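Local coordinates for DUF1214 domain-containing protein (Burkholderia cenocepacia, PDB 6ANS) that is of unknown function but carries two DUF1214 family regions, binds a sodium ion in the crystal and is seen as a pair of chains, at residues Phe136-Gly141 and Asn180-Glu185; Ala290-Val295 and Gly337-Val342; Cys41-Arg46 and Ala234-Glu239. One frame throughout, in Å; residues are numbered along the deposited sequence.

How the contacts relate
Contacts 1 and 2 lie in different DUF1214 regions, on opposite sides of the chain's centre, with centres about 37 Å apart. Contact 2 is the buried one: two neighbouring strands of one sheet share backbone hydrogen bonds and mostly aliphatic side chains. Contact 1 also joins two strands, but these belong to separate sheets, so side chains do the bonding, from a buried threonine out to a charged network at the more exposed end. Contact 3 packs two helices, with methyl groups and aliphatic side chains between them and an ion pair at the exposed end. It spans the sequence that holds contact 1, and the nearest atoms of these two are about 8 Å apart. No two contacts share a strand or helix.

Contact 1 (Phe136-Gly141 and Asn180-Glu185); sequences FGTQKG and NWVRME
Strands 136-140 and 181-183 run in roughly the same direction, 27° apart, with their axes 7.4 Å apart at closest approach. That is too far for backbone pairing, so side chains bridge the gap. Thr138 carries the middle. Its OG1 donates a hydrogen bond of 2.7 Å to Arg183 O and meets that carbonyl nearly end-on, at a C=O...donor angle of 165°. The same hydroxyl also bonds Thr152 OG1 on the adjacent strand. Thr138 CG2 sits 3.6 Å from Val182 CG1, and the two side chains pass one another head to tail. The selenomethionine Met184 adds a looser touch through CG. At the more exposed end, Lys140 reaches across to the other segment with a straight aliphatic chain. Lys140 NZ forms a salt bridge of 3.1 Å with Glu185 OE1, which offers its syn lone pair. Arg183 NH1 takes the other oxygen, Glu185 OE2, at 3.0 Å from the anti side, close to the guanidinium plane. The carboxylate sits between two cations; Arg183 NH1 also bonds Thr152 O. Strand 133-140 belongs to an antiparallel sheet and strand 181-183 edges a mixed one: this is sheet-to-sheet packing within a DUF1214 region, closed by a salt-bridge network.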
# COMPACT_ATOMS: atom_id res chain seq x y z
N PHE A 136 19.00 2.93 11.60
CA PHE A 136 17.94 2.25 12.34
C PHE A 136 17.63 3.07 13.58
O PHE A 136 18.49 3.23 14.44
CB PHE A 136 18.35 0.83 12.77
CG PHE A 136 18.75 -0.07 11.63
CD1 PHE A 136 17.82 -0.90 11.02
CD2 PHE A 136 20.07 -0.12 11.18
CE1 PHE A 136 18.19 -1.74 9.97
CE2 PHE A 136 20.44 -0.96 10.14
CZ PHE A 136 19.50 -1.77 9.54
N GLY A 137 16.40 3.56 13.69
CA GLY A 137 15.95 4.26 14.89
C GLY A 137 14.78 3.56 15.55
O GLY A 137 13.85 3.13 14.87
N THR A 138 14.83 3.44 16.87
CA THR A 138 13.64 3.01 17.59
C THR A 138 12.96 4.22 18.20
O THR A 138 13.62 5.19 18.57
CB THR A 138 13.96 1.93 18.64
OG1 THR A 138 14.83 2.45 19.64
CG2 THR A 138 14.61 0.71 17.96
N GLN A 139 11.64 4.21 18.21
CA GLN A 139 10.85 5.37 18.58
C GLN A 139 9.75 4.96 19.54
O GLN A 139 9.38 3.78 19.64
CB GLN A 139 10.23 6.07 17.34
CG GLN A 139 11.08 6.07 16.06
CD GLN A 139 12.32 6.99 16.14
OE1 GLN A 139 13.36 6.68 15.57
NE2 GLN A 139 12.20 8.11 16.86
N LYS A 140 9.21 5.94 20.26
CA LYS A 140 8.10 5.68 21.16
C LYS A 140 7.02 6.72 20.91
O LYS A 140 7.18 7.60 20.06
CB LYS A 140 8.57 5.69 22.63
CG LYS A 140 9.06 7.04 23.10
CD LYS A 140 9.60 6.92 24.54
CE LYS A 140 10.14 8.24 25.06
NZ LYS A 140 10.59 8.10 26.48
N GLY A 141 5.92 6.62 21.67
CA GLY A 141 4.81 7.55 21.49
C GLY A 141 4.23 7.40 20.09
O GLY A 141 4.04 6.30 19.57
N ASN A 180 25.36 -6.06 17.20
CA ASN A 180 24.60 -4.92 16.70
C ASN A 180 23.32 -4.81 17.52
O ASN A 180 22.27 -5.32 17.16
CB ASN A 180 24.32 -5.08 15.21
CG ASN A 180 25.59 -5.16 14.37
OD1 ASN A 180 26.52 -4.39 14.57
ND2 ASN A 180 25.63 -6.11 13.42
N TRP A 181 23.40 -4.11 18.65
CA TRP A 181 22.26 -3.94 19.54
C TRP A 181 21.71 -2.53 19.35
O TRP A 181 22.46 -1.56 19.41
CB TRP A 181 22.67 -4.16 21.00
CG TRP A 181 21.66 -3.71 22.03
CD1 TRP A 181 20.35 -4.06 22.11
CD2 TRP A 181 21.91 -2.80 23.11
NE1 TRP A 181 19.76 -3.44 23.20
CE2 TRP A 181 20.69 -2.65 23.82
CE3 TRP A 181 23.04 -2.10 23.56
CZ2 TRP A 181 20.57 -1.83 24.94
CZ3 TRP A 181 22.92 -1.28 24.67
CH2 TRP A 181 21.69 -1.16 25.35
N VAL A 182 20.40 -2.44 19.11
CA VAL A 182 19.69 -1.16 19.08
C VAL A 182 18.83 -1.10 20.33
O VAL A 182 17.98 -1.97 20.56
CB VAL A 182 18.81 -1.01 17.82
CG1 VAL A 182 18.21 0.40 17.78
CG2 VAL A 182 19.58 -1.32 16.56
N ARG A 183 19.02 -0.05 21.12
CA ARG A 183 18.33 0.09 22.39
C ARG A 183 16.83 0.33 22.22
O ARG A 183 16.39 1.03 21.31
CB ARG A 183 18.98 1.24 23.17
CG ARG A 183 18.20 1.74 24.34
CD ARG A 183 18.95 2.92 24.98
NE ARG A 183 18.42 3.20 26.30
CZ ARG A 183 17.41 4.03 26.54
NH1 ARG A 183 16.81 4.66 25.53
NH2 ARG A 183 17.00 4.23 27.78
N MSE A 184 16.04 -0.26 23.11
CA MSE A 184 14.63 0.09 23.27
C MSE A 184 14.35 0.39 24.74
O MSE A 184 15.08 -0.04 25.60
CB MSE A 184 13.70 -1.03 22.81
CG MSE A 184 13.82 -1.38 21.34
SE MSE A 184 12.34 -2.50 20.73
CE MSE A 184 12.71 -4.11 21.73
N GLU A 185 13.28 1.12 25.00
CA GLU A 185 12.66 1.24 26.31
C GLU A 185 11.35 0.46 26.32
O GLU A 185 10.84 0.08 25.26
CB GLU A 185 12.39 2.72 26.65
CG GLU A 185 13.62 3.59 26.63
CD GLU A 185 13.29 5.07 26.69
OE1 GLU A 185 12.11 5.41 26.91
OE2 GLU A 185 14.22 5.89 26.52

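Contact 2 (Ala290-Val295 and Gly337-Val342); sequences ALVIDV and GVTVIV
Val292 and Ile341 stand alongside each other on one face of the sheet, as paired residues do in this antiparallel ladder of strands 290-295 and 338-342. The two strands are the inner pair of a four-stranded mixed sheet, between strands 351-354 and 377-382. Ile341 CD1 rests against both methyls of Val292, at 3.7 Å from CG2 and equally from CG1. CG1 of Ile341 is anti to its carbonyl carbon (chi1 -52°), and the bend at chi2 (-82°) brings CD1 over to the neighbouring strand. Ala290 CB touches Ile341 CG2 at 4.0 Å. The other face carries Leu291, Ile293, Val295, Val338, Val340 and Val342. There Val295 CG2 approaches Val338 CB at 3.8 Å. Ile293 instead reaches diagonally, its CD1 4.0 Å from Val342 CG2. Ile293 and Val295 also pack on Trp365 of strand 360-368, so this face meets a second sheet. Three hydrogen-bonded pairs, Leu291-Val342, Ile293-Val340 and Val295-Val338, fix the register. Between the last two, on the Val292 face, stands the polar pair Asp294-Thr339. Thr339 OG1 also bonds Asn333 ND2, and it donates to Asp294 OD1 at a short 2.5 Å, meeting that oxygen nearly along its C-O bond.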
# COMPACT_ATOMS: atom_id res chain seq x y z
N ALA A 290 11.93 33.18 -9.70
CA ALA A 290 12.74 32.04 -9.32
C ALA A 290 13.36 32.31 -7.96
O ALA A 290 13.66 33.46 -7.61
CB ALA A 290 13.84 31.77 -10.36
N LEU A 291 13.54 31.24 -7.19
CA LEU A 291 14.23 31.30 -5.91
C LEU A 291 15.63 30.76 -6.11
O LEU A 291 15.80 29.58 -6.47
CB LEU A 291 13.48 30.50 -4.85
CG LEU A 291 14.10 30.60 -3.45
CD1 LEU A 291 13.94 32.02 -2.88
CD2 LEU A 291 13.52 29.57 -2.51
N VAL A 292 16.64 31.60 -5.87
CA VAL A 292 18.03 31.22 -6.04
C VAL A 292 18.60 30.88 -4.67
O VAL A 292 18.69 31.75 -3.79
CB VAL A 292 18.84 32.36 -6.69
CG1 VAL A 292 20.29 31.90 -6.93
CG2 VAL A 292 18.17 32.81 -7.99
N ILE A 293 19.01 29.62 -4.50
CA ILE A 293 19.58 29.13 -3.26
C ILE A 293 21.07 28.90 -3.48
O ILE A 293 21.46 28.32 -4.50
CB ILE A 293 18.90 27.83 -2.80
CG1 ILE A 293 17.37 27.97 -2.84
CG2 ILE A 293 19.37 27.42 -1.41
CD1 ILE A 293 16.63 26.66 -2.61
N ASP A 294 21.90 29.34 -2.53
CA ASP A 294 23.35 29.25 -2.63
C ASP A 294 23.95 28.78 -1.32
O ASP A 294 23.56 29.25 -0.25
CB ASP A 294 23.98 30.61 -2.97
CG ASP A 294 23.80 30.99 -4.41
OD1 ASP A 294 24.39 30.33 -5.29
OD2 ASP A 294 23.05 31.96 -4.67
N VAL A 295 24.92 27.88 -1.42
CA VAL A 295 25.86 27.59 -0.35
C VAL A 295 27.26 27.86 -0.89
O VAL A 295 27.59 27.44 -2.01
CB VAL A 295 25.72 26.14 0.17
CG1 VAL A 295 24.38 25.97 0.91
CG2 VAL A 295 25.85 25.13 -0.96
N GLY A 337 31.22 26.18 -4.64
CA GLY A 337 29.87 26.35 -4.12
C GLY A 337 28.86 25.56 -4.93
O GLY A 337 29.17 24.89 -5.92
N VAL A 338 27.61 25.61 -4.47
CA VAL A 338 26.50 24.97 -5.15
C VAL A 338 25.34 25.95 -5.20
O VAL A 338 24.99 26.58 -4.19
CB VAL A 338 26.09 23.65 -4.48
CG1 VAL A 338 24.79 23.16 -5.06
CG2 VAL A 338 27.16 22.58 -4.72
N THR A 339 24.74 26.07 -6.38
CA THR A 339 23.54 26.85 -6.60
C THR A 339 22.43 25.91 -7.03
O THR A 339 22.66 24.98 -7.81
CB THR A 339 23.78 27.94 -7.66
OG1 THR A 339 24.85 28.80 -7.23
CG2 THR A 339 22.54 28.79 -7.83
N VAL A 340 21.23 26.13 -6.48
CA VAL A 340 20.02 25.40 -6.81
C VAL A 340 18.91 26.41 -7.07
O VAL A 340 18.67 27.30 -6.24
CB VAL A 340 19.60 24.43 -5.69
CG1 VAL A 340 18.32 23.71 -6.07
CG2 VAL A 340 20.71 23.44 -5.37
N ILE A 341 18.20 26.26 -8.19
CA ILE A 341 17.19 27.22 -8.62
C ILE A 341 15.82 26.56 -8.58
O ILE A 341 15.60 25.52 -9.20
CB ILE A 341 17.48 27.73 -10.04
CG1 ILE A 341 18.92 28.24 -10.16
CG2 ILE A 341 16.44 28.77 -10.44
CD1 ILE A 341 19.13 29.64 -9.66
N VAL A 342 14.89 27.19 -7.85
CA VAL A 342 13.48 26.80 -7.81
C VAL A 342 12.75 27.67 -8.83
O VAL A 342 12.77 28.90 -8.72
CB VAL A 342 12.89 26.99 -6.41
CG1 VAL A 342 11.46 26.52 -6.35
CG2 VAL A 342 13.72 26.27 -5.35

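Contact 3 (Cys41-Arg46 and Ala234-Glu239); sequences CDTLKR and AAQFVE
Arg46 and Glu239 both leave their helices with CG anti to the backbone N. The Arg46 chain then bends at chi3 (68°), which turns its guanidinium across the gap to the carboxylate. The grip is side-on and two-fold. Arg46 NE donates to Glu239 OE2 at 3.0 Å, and Arg46 NH2 to Glu239 OE1 at 2.7 Å. Both oxygens use their syn lone pairs. The two planes are 27° apart, so the pair is slightly twisted rather than flat. A water also donates to Glu239 OE2 and to Arg46 O. The helix segments run almost exactly parallel, 4° apart, with axes 8.6 Å from each other. The small Ala235 is consistent with this close approach. Thr43 turns its methyl CG2 onto Ala235, 3.7 Å from CB and 3.6 Å from the carbonyl O of that residue. Thr43 OG1 bonds back to Asp39 O and receives a hydrogen bond from a second water, which accepts one from Gln236 NE2. On the buried side Leu44 CD2 meets Val238 CG2 at 4.0 Å, and Met74 of helix 60-83 also packs on Leu44. Helix 35-46 faces the second subunit as well, where Lys45 and Asp42 pair with Asp42 and Lys45 of that chain. Apolar contact thus joins the helices on the Leu44 side, and a two-bond ion pair, which probably fixes their relative position, joins them where Arg46 is exposed to solvent.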
# COMPACT_ATOMS: atom_id res chain seq x y z
N CYS A 41 -14.90 7.19 11.21
CA CYS A 41 -15.18 8.00 10.03
C CYS A 41 -15.38 9.47 10.40
O CYS A 41 -14.91 10.36 9.68
CB CYS A 41 -16.40 7.43 9.29
SG CYS A 41 -16.10 5.74 8.63
N ASP A 42 -16.03 9.75 11.53
CA ASP A 42 -16.22 11.14 11.96
C ASP A 42 -14.91 11.83 12.33
O ASP A 42 -14.77 13.04 12.15
CB ASP A 42 -17.17 11.22 13.16
CG ASP A 42 -18.60 10.89 12.80
OD1 ASP A 42 -18.94 10.88 11.59
OD2 ASP A 42 -19.40 10.68 13.74
N THR A 43 -13.96 11.09 12.90
CA THR A 43 -12.65 11.67 13.15
C THR A 43 -11.94 11.96 11.84
O THR A 43 -11.35 13.03 11.67
CB THR A 43 -11.82 10.73 14.03
OG1 THR A 43 -12.52 10.51 15.26
CG2 THR A 43 -10.40 11.32 14.30
N LEU A 44 -12.01 11.03 10.90
CA LEU A 44 -11.52 11.29 9.55
C LEU A 44 -12.15 12.55 8.97
O LEU A 44 -11.45 13.42 8.44
CB LEU A 44 -11.86 10.10 8.66
CG LEU A 44 -10.77 9.07 8.66
CD1 LEU A 44 -11.20 7.84 7.87
CD2 LEU A 44 -9.57 9.78 8.03
N LYS A 45 -13.47 12.67 9.08
CA LYS A 45 -14.16 13.83 8.53
C LYS A 45 -13.65 15.11 9.16
O LYS A 45 -13.31 16.07 8.46
CB LYS A 45 -15.68 13.68 8.73
CG LYS A 45 -16.51 14.85 8.21
CD LYS A 45 -17.99 14.41 8.03
CE LYS A 45 -18.65 14.04 9.35
NZ LYS A 45 -20.09 13.69 9.21
N ARG A 46 -13.55 15.14 10.50
CA ARG A 46 -13.12 16.33 11.21
C ARG A 46 -11.70 16.75 10.81
O ARG A 46 -11.36 17.94 10.87
CB ARG A 46 -13.20 16.09 12.71
CG ARG A 46 -13.11 17.34 13.55
CD ARG A 46 -13.33 17.04 15.03
NE ARG A 46 -12.25 16.24 15.59
CZ ARG A 46 -12.44 15.10 16.26
NH1 ARG A 46 -13.68 14.65 16.45
NH2 ARG A 46 -11.40 14.42 16.73
N ALA A 234 -5.55 4.97 14.28
CA ALA A 234 -5.38 5.31 12.87
C ALA A 234 -6.08 6.62 12.54
O ALA A 234 -5.49 7.51 11.92
CB ALA A 234 -5.91 4.17 11.99
N ALA A 235 -7.34 6.77 12.98
CA ALA A 235 -8.08 8.01 12.70
C ALA A 235 -7.41 9.20 13.35
O ALA A 235 -7.29 10.27 12.74
CB ALA A 235 -9.54 7.89 13.19
N GLN A 236 -6.96 9.04 14.60
CA GLN A 236 -6.31 10.15 15.30
C GLN A 236 -4.95 10.47 14.70
O GLN A 236 -4.51 11.63 14.79
CB GLN A 236 -6.22 9.83 16.79
CG GLN A 236 -7.54 10.08 17.53
CD GLN A 236 -7.78 9.10 18.66
OE1 GLN A 236 -6.85 8.44 19.14
NE2 GLN A 236 -9.03 9.02 19.13
N PHE A 237 -4.28 9.49 14.10
CA PHE A 237 -3.04 9.75 13.37
C PHE A 237 -3.27 10.72 12.22
O PHE A 237 -2.45 11.63 12.00
CB PHE A 237 -2.46 8.43 12.85
CG PHE A 237 -1.13 8.57 12.14
CD1 PHE A 237 0.08 8.48 12.85
CD2 PHE A 237 -1.08 8.78 10.76
CE1 PHE A 237 1.31 8.59 12.19
CE2 PHE A 237 0.15 8.90 10.09
CZ PHE A 237 1.35 8.80 10.81
N VAL A 238 -4.35 10.55 11.45
CA VAL A 238 -4.63 11.46 10.34
C VAL A 238 -4.81 12.88 10.85
O VAL A 238 -4.20 13.84 10.35
CB VAL A 238 -5.88 11.01 9.56
CG1 VAL A 238 -6.23 12.07 8.51
CG2 VAL A 238 -5.66 9.68 8.90
N GLU A 239 -5.65 13.04 11.88
CA GLU A 239 -5.92 14.38 12.40
C GLU A 239 -4.67 15.01 12.99
O GLU A 239 -4.35 16.17 12.69
CB GLU A 239 -7.03 14.32 13.45
CG GLU A 239 -7.31 15.68 14.10
CD GLU A 239 -8.69 15.74 14.73
OE1 GLU A 239 -8.93 14.93 15.64
OE2 GLU A 239 -9.50 16.62 14.34
O HOH W 1 -11.26 10.89 17.63
O HOH W 2 -9.19 18.68 12.83